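Local structure of hypothetical protein (Mus musculus, 1VKB) at residues I16-G20 / T21-G25; P27-K30 / V31-D34; E84-L87 / R88-D92; P134-L137 / F138-Y141. The protein is probably a gamma-glutamylamine cyclotransferase, releasing 5-oxoproline from gamma-glutamyl amines. One frame throughout, in Å; residues are numbered along the deposited sequence. Where two conformers were deposited one is given.

Contact 1: I16-G20 / T21-G25. With FMT (formic acid), chain C; FMT (formic acid), chain D.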
loop_
_atom_site.group_PDB
_atom_site.type_symbol
_atom_site.label_atom_id
_atom_site.label_comp_id
_atom_site.label_asym_id
_atom_site.label_seq_id
_atom_site.Cartn_x
_atom_site.Cartn_y
_atom_site.Cartn_z
ATOM N N ILE A 16 -5.031 8.121 -2.838
ATOM C CA ILE A 16 -4.195 6.946 -2.764
ATOM C C ILE A 16 -4.806 5.933 -1.835
ATOM O O ILE A 16 -5.604 6.279 -0.946
ATOM C CB ILE A 16 -2.741 7.276 -2.320
ATOM C CG1 ILE A 16 -2.640 7.698 -0.826
ATOM C CG2 ILE A 16 -2.080 8.353 -3.234
ATOM C CD1 ILE A 16 -1.209 7.745 -0.402
ATOM N N PHE A 17 -4.417 4.682 -2.033
ATOM C CA PHE A 17 -4.861 3.576 -1.208
ATOM C C PHE A 17 -3.606 2.846 -0.743
ATOM O O PHE A 17 -2.814 2.411 -1.550
ATOM C CB PHE A 17 -5.736 2.674 -2.036
ATOM C CG PHE A 17 -6.140 1.385 -1.374
ATOM C CD1 PHE A 17 -7.219 1.332 -0.510
ATOM C CD2 PHE A 17 -5.496 0.215 -1.702
ATOM C CE1 PHE A 17 -7.614 0.104 0.040
ATOM C CE2 PHE A 17 -5.899 -0.988 -1.148
ATOM C CZ PHE A 17 -6.950 -1.035 -0.314
ATOM N N VAL A 18 -3.447 2.792 0.567
ATOM C CA VAL A 18 -2.319 2.149 1.231
ATOM C C VAL A 18 -2.785 0.896 1.964
ATOM O O VAL A 18 -3.833 0.869 2.630
ATOM C CB VAL A 18 -1.531 3.116 2.135
ATOM C CG1 VAL A 18 -0.952 4.243 1.274
ATOM C CG2 VAL A 18 -2.325 3.644 3.282
ATOM N N TYR A 19 -2.008 -0.155 1.786
ATOM C CA TYR A 19 -2.353 -1.489 2.295
ATOM C C TYR A 19 -1.292 -2.022 3.243
ATOM O O TYR A 19 -1.528 -3.023 3.893
ATOM C CB TYR A 19 -2.522 -2.478 1.132
ATOM C CG TYR A 19 -1.293 -2.567 0.271
ATOM C CD1 TYR A 19 -0.236 -3.405 0.612
ATOM C CD2 TYR A 19 -1.192 -1.805 -0.891
ATOM C CE1 TYR A 19 0.898 -3.438 -0.158
ATOM C CE2 TYR A 19 -0.070 -1.816 -1.637
ATOM C CZ TYR A 19 0.988 -2.657 -1.269
ATOM O OH TYR A 19 2.132 -2.725 -2.034
ATOM N N GLY A 20 -0.110 -1.395 3.269
ATOM C CA GLY A 20 1.006 -1.952 3.973
ATOM C C GLY A 20 1.461 -1.145 5.155
ATOM O O GLY A 20 0.694 -0.795 6.079
ATOM N N THR A 21 2.776 -0.929 5.190
ATOM C CA THR A 21 3.411 -0.276 6.368
ATOM C C THR A 21 2.988 1.178 6.520
ATOM O O THR A 21 3.249 1.798 7.554
ATOM C CB THR A 21 4.946 -0.340 6.325
ATOM O OG1 THR A 21 5.451 0.469 5.255
ATOM C CG2 THR A 21 5.425 -1.723 6.061
ATOM N N LEU A 22 2.390 1.733 5.469
ATOM C CA LEU A 22 1.870 3.110 5.490
ATOM C C LEU A 22 0.531 3.328 6.181
ATOM O O LEU A 22 0.184 4.471 6.487
ATOM C CB LEU A 22 1.836 3.722 4.081
ATOM C CG LEU A 22 3.200 3.881 3.411
ATOM C CD1 LEU A 22 3.007 4.250 1.939
ATOM C CD2 LEU A 22 4.051 4.906 4.077
ATOM N N LYS A 23 -0.219 2.261 6.435
ATOM C CA LYS A 23 -1.490 2.343 7.120
ATOM C C LYS A 23 -1.373 2.861 8.554
ATOM O O LYS A 23 -0.345 2.672 9.225
ATOM C CB LYS A 23 -2.161 0.974 7.197
ATOM C CG LYS A 23 -2.640 0.372 5.867
ATOM C CD LYS A 23 -3.591 -0.846 6.107
ATOM C CE LYS A 23 -2.909 -1.984 6.869
ATOM N NZ LYS A 23 -3.848 -3.160 7.049
ATOM N N ARG A 24 -2.469 3.440 9.051
ATOM C CA ARG A 24 -2.591 3.769 10.475
ATOM C C ARG A 24 -2.198 2.574 11.297
ATOM O O ARG A 24 -2.573 1.447 11.002
ATOM C CB ARG A 24 -4.010 4.176 10.838
ATOM C CG ARG A 24 -4.364 5.580 10.378
ATOM C CD ARG A 24 -5.750 6.000 10.760
ATOM N NE ARG A 24 -5.904 7.447 10.604
ATOM C CZ ARG A 24 -7.029 8.087 10.909
ATOM N NH1 ARG A 24 -8.079 7.410 11.339
ATOM N NH2 ARG A 24 -7.113 9.391 10.755
ATOM N N GLY A 25 -1.379 2.813 12.301
ATOM C CA GLY A 25 -0.984 1.754 13.188
ATOM C C GLY A 25 0.076 0.829 12.683
ATOM O O GLY A 25 0.434 -0.144 13.383
HETATM C C FMT C . 1.629 0.662 1.205
HETATM O O1 FMT C . 0.513 0.679 0.643
HETATM O O2 FMT C . 1.895 0.674 2.435
HETATM C C FMT D . -3.581 9.873 9.550
HETATM O O1 FMT D . -4.518 10.666 9.556
HETATM O O2 FMT D . -3.523 8.951 10.338
HETATM O O HOH W 1 -3.846 -4.238 4.366
#
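Val-18 and Leu-22 meet through their CB atoms, 3.9 Å apart, where the chain leaves strand 14-18 and doubles back; the two side chains cross at about a right angle. This inner half is close-packed. Val-18 also lies on Tyr-80 of the neighbouring strand 76-82, and Leu-22 reaches Leu-90 of helix 84-93. The fold back is a type I beta turn from Gly-20 to Lys-23, closed by Lys-23 N to Gly-20 O at 3.2 Å; the N-H points almost straight at the oxygen but comes from above the carbonyl plane. The backbone running into and through the turn cradles a small anion, consistent with the Tyr-Gly-Thr-Leu segment helping to form the substrate pocket, as in related gamma-glutamyl cyclotransferases. The anion is a formate, probably from the crystallisation liquor: Tyr-19 N gives a 2.9 Å bond to its O1, and Leu-22 N a longer one of 3.3 Å to its O2, with a weak bond from Gly-20 N to the same oxygen. O1 also sits over one face of the Tyr-19 ring, whose OH is held by Tyr-127 O and Leu-65 N. The outer half is looser. The Lys-23 chain, bent at chi3 (-61°), runs back along the strand end, bringing CE to 3.4 Å from Tyr-19 O, while its NZ bonds Tyr-145 O and shares a water with Tyr-19 O. Exposed Arg-24 turns away from the strand, and its guanidinium grips a second formate edge-on, NE to O2 at 2.8 Å and NH2 to O1 at 3.1 Å.

Contact 2: P27-K30 / V31-D34. With FMT (formic acid), chain D.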
loop_
_atom_site.group_PDB
_atom_site.type_symbol
_atom_site.label_atom_id
_atom_site.label_comp_id
_atom_site.label_asym_id
_atom_site.label_seq_id
_atom_site.Cartn_x
_atom_site.Cartn_y
_atom_site.Cartn_z
ATOM N N PRO A 27 4.085 0.281 10.744
ATOM C CA PRO A 27 5.393 0.850 11.145
ATOM C C PRO A 27 5.877 2.130 10.448
ATOM O O PRO A 27 6.682 2.860 11.058
ATOM C CB PRO A 27 6.369 -0.326 10.946
ATOM C CG PRO A 27 5.492 -1.550 11.012
ATOM C CD PRO A 27 4.202 -1.145 10.394
ATOM N N ASN A 28 5.423 2.403 9.218
ATOM C CA ASN A 28 5.879 3.593 8.474
ATOM C C ASN A 28 4.822 4.656 8.363
ATOM O O ASN A 28 4.970 5.611 7.608
ATOM C CB ASN A 28 6.420 3.241 7.078
ATOM C CG ASN A 28 7.765 2.536 7.121
ATOM O OD1 ASN A 28 8.662 2.949 7.884
ATOM N ND2 ASN A 28 7.884 1.402 6.380
ATOM N N HIS A 29 3.752 4.523 9.124
ATOM C CA HIS A 29 2.699 5.533 9.078
ATOM C C HIS A 29 3.219 6.958 9.352
ATOM O O HIS A 29 2.711 7.894 8.783
ATOM C CB HIS A 29 1.541 5.229 10.038
ATOM C CG HIS A 29 0.339 6.099 9.811
ATOM N ND1 HIS A 29 -0.344 6.129 8.603
ATOM C CD2 HIS A 29 -0.264 7.011 10.608
ATOM C CE1 HIS A 29 -1.325 7.005 8.690
ATOM N NE2 HIS A 29 -1.304 7.549 9.894
ATOM N N LYS A 30 4.209 7.106 10.242
ATOM C CA LYS A 30 4.730 8.452 10.559
ATOM C C LYS A 30 5.049 9.281 9.346
ATOM O O LYS A 30 4.959 10.499 9.399
ATOM C CB LYS A 30 6.009 8.389 11.460
ATOM C CG LYS A 30 5.789 8.046 12.942
ATOM C CD LYS A 30 7.161 7.895 13.763
ATOM C CE LYS A 30 7.951 9.212 13.775
ATOM N NZ LYS A 30 7.102 10.324 14.252
ATOM N N VAL A 31 5.506 8.650 8.263
ATOM C CA VAL A 31 5.938 9.471 7.121
ATOM C C VAL A 31 4.769 10.217 6.492
ATOM O O VAL A 31 4.971 11.269 5.901
ATOM C CB VAL A 31 6.701 8.674 6.020
ATOM C CG1 VAL A 31 7.929 7.994 6.591
ATOM C CG2 VAL A 31 5.795 7.701 5.335
ATOM N N MET A 32 3.554 9.685 6.634
ATOM C CA MET A 32 2.356 10.353 6.140
ATOM C C MET A 32 1.902 11.498 7.060
ATOM O O MET A 32 1.141 12.376 6.624
ATOM C CB MET A 32 1.220 9.360 5.972
ATOM C CG MET A 32 1.521 8.283 4.923
ATOM S SD MET A 32 0.041 7.305 4.606
ATOM C CE MET A 32 -0.516 8.294 3.238
ATOM N N LEU A 33 2.322 11.463 8.326
ATOM C CA LEU A 33 1.968 12.495 9.320
ATOM C C LEU A 33 2.992 13.610 9.420
ATOM O O LEU A 33 2.777 14.594 10.097
ATOM C CB LEU A 33 1.867 11.847 10.687
ATOM C CG LEU A 33 0.826 10.743 10.898
ATOM C CD1 LEU A 33 0.910 10.220 12.315
ATOM C CD2 LEU A 33 -0.528 11.285 10.586
ATOM N N ASP A 34 4.134 13.437 8.773
ATOM C CA ASP A 34 5.194 14.428 8.780
ATOM C C ASP A 34 4.917 15.484 7.723
ATOM O O ASP A 34 5.064 15.258 6.534
ATOM C CB ASP A 34 6.539 13.702 8.545
ATOM C CG ASP A 34 7.737 14.566 8.830
ATOM O OD1 ASP A 34 7.648 15.804 8.631
ATOM O OD2 ASP A 34 8.814 14.078 9.252
HETATM C C FMT D . -3.581 9.873 9.550
HETATM O O1 FMT D . -4.518 10.666 9.556
HETATM O O2 FMT D . -3.523 8.951 10.338
#
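His-29 packs its ring against Leu-33 across one short, weakly bonded helical turn, helix 30-33, which follows the loop after strand 14-18 in this AIG2-like fold. The turn is closed by Val-31 N to Asn-28 O, Met-32 N to His-29 O at 2.9 Å, and Leu-33 N to Lys-30 O, each donor lying above the carbonyl plane. From CB the His-29 side chain starts away from the turn, but with CG opposite the backbone N (chi1 -169°) the ring swings back alongside it. ND1 bonds Leu-22 O; an oblique approach of Met-32 SD to the ring is doubtful, because Met-32 has two conformers. On the other branch CD2 meets Leu-33 CD1 at 3.8 Å. CE1 comes near O2 of a formate, probably from the crystallisation liquor, and NE2 at the tip donates to that O2 at 2.7 Å, which Arg-24 NE also holds. A leucine in place of His-29 would probably leave Leu-22 O without its ring N-H and this formate without one of its donors. Val-31, on the far flank, touches Phe-89 and Phe-93 of helix 84-93, and its CG2 rests 3.2 Å from Asn-28 O.

Contact 3: E84-L87 / R88-D92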
loop_
_atom_site.group_PDB
_atom_site.type_symbol
_atom_site.label_atom_id
_atom_site.label_comp_id
_atom_site.label_asym_id
_atom_site.label_seq_id
_atom_site.Cartn_x
_atom_site.Cartn_y
_atom_site.Cartn_z
ATOM N N GLU A 84 0.326 16.929 -4.144
ATOM C CA GLU A 84 1.325 16.514 -5.101
ATOM C C GLU A 84 2.691 16.299 -4.441
ATOM O O GLU A 84 3.427 15.386 -4.825
ATOM C CB GLU A 84 1.422 17.545 -6.214
ATOM C CG GLU A 84 0.155 17.600 -7.060
ATOM C CD GLU A 84 -1.044 18.238 -6.377
ATOM O OE1 GLU A 84 -0.939 18.999 -5.352
ATOM O OE2 GLU A 84 -2.146 17.958 -6.875
ATOM N N GLN A 85 3.020 17.116 -3.446
ATOM C CA GLN A 85 4.312 16.983 -2.729
ATOM C C GLN A 85 4.380 15.643 -2.034
ATOM O O GLN A 85 5.396 14.959 -2.071
ATOM C CB GLN A 85 4.477 18.081 -1.691
ATOM C CG GLN A 85 5.819 18.014 -0.921
ATOM C CD GLN A 85 5.948 19.070 0.176
ATOM O OE1 GLN A 85 5.032 19.874 0.411
ATOM N NE2 GLN A 85 7.103 19.063 0.861
ATOM N N MET A 86 3.316 15.296 -1.327
ATOM C CA MET A 86 3.236 14.014 -0.632
ATOM C C MET A 86 3.266 12.862 -1.638
ATOM O O MET A 86 3.903 11.844 -1.389
ATOM C CB MET A 86 1.957 13.940 0.193
ATOM C CG MET A 86 1.751 12.597 0.917
ATOM S SD MET A 86 3.037 12.140 2.109
ATOM C CE MET A 86 2.696 13.299 3.421
ATOM N N LEU A 87 2.545 12.990 -2.742
ATOM C CA LEU A 87 2.592 11.931 -3.776
ATOM C C LEU A 87 4.018 11.687 -4.282
ATOM O O LEU A 87 4.484 10.510 -4.422
ATOM C CB LEU A 87 1.641 12.272 -4.944
ATOM C CG LEU A 87 1.369 11.179 -5.958
ATOM C CD1 LEU A 87 0.728 9.962 -5.288
ATOM C CD2 LEU A 87 0.463 11.765 -7.067
ATOM N N ARG A 88 4.723 12.773 -4.587
ATOM C CA ARG A 88 6.114 12.604 -5.038
ATOM C C ARG A 88 7.026 12.070 -3.907
ATOM O O ARG A 88 7.998 11.349 -4.158
ATOM C CB ARG A 88 6.657 13.901 -5.569
ATOM C CG ARG A 88 5.971 14.324 -6.854
ATOM C CD ARG A 88 6.401 15.658 -7.396
ATOM N NE ARG A 88 7.833 15.941 -7.237
ATOM C CZ ARG A 88 8.793 15.518 -8.039
ATOM N NH1 ARG A 88 8.533 14.756 -9.087
ATOM N NH2 ARG A 88 10.047 15.853 -7.785
ATOM N N PHE A 89 6.742 12.460 -2.681
ATOM C CA PHE A 89 7.539 11.936 -1.519
ATOM C C PHE A 89 7.350 10.414 -1.428
ATOM O O PHE A 89 8.328 9.675 -1.277
ATOM C CB PHE A 89 7.186 12.595 -0.194
ATOM C CG PHE A 89 7.725 11.816 0.967
ATOM C CD1 PHE A 89 9.046 11.939 1.325
ATOM C CD2 PHE A 89 6.951 10.858 1.577
ATOM C CE1 PHE A 89 9.580 11.150 2.365
ATOM C CE2 PHE A 89 7.467 10.079 2.583
ATOM C CZ PHE A 89 8.784 10.228 2.968
ATOM N N LEU A 90 6.098 9.956 -1.512
ATOM C CA LEU A 90 5.796 8.545 -1.421
ATOM C C LEU A 90 6.404 7.763 -2.580
ATOM O O LEU A 90 6.877 6.618 -2.383
ATOM C CB LEU A 90 4.294 8.305 -1.282
ATOM C CG LEU A 90 3.641 8.785 0.004
ATOM C CD1 LEU A 90 2.129 8.640 0.014
ATOM C CD2 LEU A 90 4.266 8.100 1.263
ATOM N N ASP A 91 6.402 8.340 -3.778
ATOM C CA ASP A 91 7.125 7.713 -4.931
ATOM C C ASP A 91 8.590 7.461 -4.651
ATOM O O ASP A 91 9.135 6.403 -5.003
ATOM C CB ASP A 91 7.047 8.531 -6.226
ATOM C CG ASP A 91 5.684 8.556 -6.844
ATOM O OD1 ASP A 91 4.743 7.835 -6.411
ATOM O OD2 ASP A 91 5.468 9.318 -7.827
ATOM N N ASP A 92 9.223 8.435 -4.003
ATOM C CA ASP A 92 10.607 8.333 -3.629
ATOM C C ASP A 92 10.759 7.344 -2.495
ATOM O O ASP A 92 11.687 6.532 -2.520
ATOM C CB ASP A 92 11.084 9.706 -3.200
ATOM C CG ASP A 92 12.526 9.747 -2.785
ATOM O OD1 ASP A 92 13.364 9.219 -3.523
ATOM O OD2 ASP A 92 12.897 10.357 -1.756
#
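Helix 84-93 lies against strands 14-18 and 121-129, and its Met-86, Phe-89 and Leu-90 form an apolar cluster one turn long. Met-86 CG stands opposite the backbone N (chi1 177°), and the chain then bends at chi2 and chi3, bringing the sulfur over toward the next turn. SD lies 4.2 Å from Phe-89 CD2 and 5.3 Å from the ring centroid, an oblique Met-aromatic contact with the two side chains side by side and pointing the same way. The same sulfur is 4.0 Å from Leu-90 CG. Phe-89 further stacks on the ring of His-37. The regular alpha-helical bonding beneath sets this i, i+3, i+4 spacing: Leu-90 N to Met-86 O at 2.9 Å and Asp-91 N to Leu-87 O at 3.0 Å are both close to straight. Leu-87 and Leu-90 turn to the sheet, touching Ile-16 and Tyr-127. An alanine at Leu-90 would probably open a gap between Met-86 SD and Ile-16, with the sulfur losing one of its two neighbours within the helix. On the polar flank the Arg-88 chain passes back over the preceding turn, its CG 3.4 Å from Glu-84 O, before its end leads away. Asp-91 OD2 makes a salt bridge to Arg-102, while its OD1 bonds Tyr-127 OH, tying this side of the helix to strands 101-109 and 121-129.

Contact 4: P134-L137 / F138-Y141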
loop_
_atom_site.group_PDB
_atom_site.type_symbol
_atom_site.label_atom_id
_atom_site.label_comp_id
_atom_site.label_asym_id
_atom_site.label_seq_id
_atom_site.Cartn_x
_atom_site.Cartn_y
_atom_site.Cartn_z
ATOM N N PRO A 134 10.610 -13.957 -8.188
ATOM C CA PRO A 134 9.643 -14.941 -8.706
ATOM C C PRO A 134 9.153 -15.940 -7.661
ATOM O O PRO A 134 7.979 -16.343 -7.689
ATOM C CB PRO A 134 10.416 -15.621 -9.842
ATOM C CG PRO A 134 11.871 -15.292 -9.566
ATOM C CD PRO A 134 11.882 -13.980 -8.935
ATOM N N GLU A 135 10.025 -16.334 -6.734
ATOM C CA GLU A 135 9.631 -17.309 -5.707
ATOM C C GLU A 135 8.604 -16.756 -4.701
ATOM O O GLU A 135 7.948 -17.500 -3.992
ATOM C CB GLU A 135 10.870 -17.882 -5.023
ATOM C CG GLU A 135 11.625 -16.910 -4.137
ATOM C CD GLU A 135 12.697 -16.116 -4.833
ATOM O OE1 GLU A 135 12.707 -15.991 -6.075
ATOM O OE2 GLU A 135 13.546 -15.576 -4.104
ATOM N N TRP A 136 8.418 -15.437 -4.671
ATOM C CA TRP A 136 7.411 -14.839 -3.800
ATOM C C TRP A 136 6.006 -15.220 -4.189
ATOM O O TRP A 136 5.082 -15.070 -3.392
ATOM C CB TRP A 136 7.531 -13.346 -3.764
ATOM C CG TRP A 136 8.861 -12.813 -3.198
ATOM C CD1 TRP A 136 9.856 -13.509 -2.604
ATOM C CD2 TRP A 136 9.235 -11.436 -3.110
ATOM N NE1 TRP A 136 10.868 -12.664 -2.217
ATOM C CE2 TRP A 136 10.507 -11.379 -2.519
ATOM C CE3 TRP A 136 8.601 -10.227 -3.463
ATOM C CZ2 TRP A 136 11.157 -10.174 -2.262
ATOM C CZ3 TRP A 136 9.288 -9.027 -3.248
ATOM C CH2 TRP A 136 10.526 -9.016 -2.678
ATOM N N LEU A 137 5.836 -15.737 -5.407
ATOM C CA LEU A 137 4.527 -16.234 -5.827
ATOM C C LEU A 137 4.065 -17.394 -4.995
ATOM O O LEU A 137 2.879 -17.704 -5.008
ATOM C CB LEU A 137 4.527 -16.642 -7.305
ATOM C CG LEU A 137 4.761 -15.495 -8.277
ATOM C CD1 LEU A 137 5.007 -16.001 -9.697
ATOM C CD2 LEU A 137 3.606 -14.504 -8.277
ATOM N N PHE A 138 4.993 -18.078 -4.323
ATOM C CA PHE A 138 4.646 -19.227 -3.468
ATOM C C PHE A 138 4.443 -18.895 -2.000
ATOM O O PHE A 138 4.279 -19.807 -1.188
ATOM C CB PHE A 138 5.703 -20.295 -3.604
ATOM C CG PHE A 138 5.847 -20.734 -5.018
ATOM C CD1 PHE A 138 4.779 -21.275 -5.674
ATOM C CD2 PHE A 138 6.999 -20.449 -5.721
ATOM C CE1 PHE A 138 4.875 -21.659 -7.016
ATOM C CE2 PHE A 138 7.109 -20.799 -7.045
ATOM C CZ PHE A 138 6.038 -21.402 -7.700
ATOM N N LEU A 139 4.437 -17.610 -1.674
ATOM C CA LEU A 139 4.229 -17.177 -0.288
ATOM C C LEU A 139 2.722 -17.020 -0.046
ATOM O O LEU A 139 1.933 -16.972 -1.000
ATOM C CB LEU A 139 4.927 -15.854 -0.022
ATOM C CG LEU A 139 6.440 -15.915 -0.009
ATOM C CD1 LEU A 139 6.987 -14.500 0.025
ATOM C CD2 LEU A 139 6.929 -16.712 1.195
ATOM N N PRO A 140 2.313 -16.954 1.220
ATOM C CA PRO A 140 0.902 -16.830 1.516
ATOM C C PRO A 140 0.326 -15.531 0.941
ATOM O O PRO A 140 0.985 -14.519 1.006
ATOM C CB PRO A 140 0.879 -16.792 3.039
ATOM C CG PRO A 140 2.091 -17.550 3.456
ATOM C CD PRO A 140 3.124 -17.101 2.440
ATOM N N TYR A 141 -0.897 -15.575 0.425
ATOM C CA TYR A 141 -1.576 -14.381 -0.095
ATOM C C TYR A 141 -2.567 -13.849 0.896
ATOM O O TYR A 141 -3.526 -14.529 1.243
ATOM C CB TYR A 141 -2.307 -14.662 -1.408
ATOM C CG TYR A 141 -1.441 -15.099 -2.578
ATOM C CD1 TYR A 141 -0.045 -15.021 -2.559
ATOM C CD2 TYR A 141 -2.035 -15.605 -3.723
ATOM C CE1 TYR A 141 0.706 -15.434 -3.667
ATOM C CE2 TYR A 141 -1.283 -16.019 -4.823
ATOM C CZ TYR A 141 0.072 -15.916 -4.799
ATOM O OH TYR A 141 0.808 -16.373 -5.888
#
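Glu-135 meets Phe-138 in the 3-10 turn that opens at Pro-134, whose O takes Leu-137 N, in the loop after strand 121-129. Glu-135 O accepts Phe-138 N at 3.0 Å, with an N-H...O angle of 162°, and the Phe-138 ring folds back until CD2 is 3.5 Å from the same oxygen. Trp-136 repeats the pattern one residue on, its O taking Leu-139 N at 3.1 Å from above the carbonyl plane. The side chains of this pair run side by side: Leu-139 CD1 touches Trp-136 CB and CD1, both at 4.0 Å, approaching the indole obliquely. Trp-136 meets Trp-64 beyond, and Trp-136 and Leu-139 both rest on Ala-57 of strand 54-57. Leu-137 turns its backbone O to the Tyr-141 hydroxyl, OH and O 2.6 Å apart, a hydrogen bond of weak geometry. Tyr-141 CG lies opposite its carbonyl carbon (chi1 -62°), which carries the ring back across the loop; Val-55 and Pro-53 pack on the same side chain. Successive i to i+3 bonds thus use the carbonyls of Pro-134, Glu-135 and Trp-136; at Leu-137 the i+3 residue is Pro-140, which has no N-H, and the Tyr-141 hydroxyl probably supplies a weak substitute.

In the fold
Along the chain the contacts come in series, 1 to 4, all in the AIG2-like gamma-glutamyl cyclotransferase fold. Contacts 1, 2 and 3 form one cluster: the centres of 1 and 2 are about 9 Å apart, and each lies 13 to 14 Å from that of contact 3. Contact 1 at the end of strand 14-18 is the inner member; contact 2 adjoins it through the loop into helix 30-33, and helix 84-93 packs on both. Contact 4 stands apart, its centre 27 to 28 Å from those of contacts 2 and 3, across the chain's centre. The probable substrate pocket at contact 1 has both helices close by; contact 4 belongs to the distant surface beside strand 54-57.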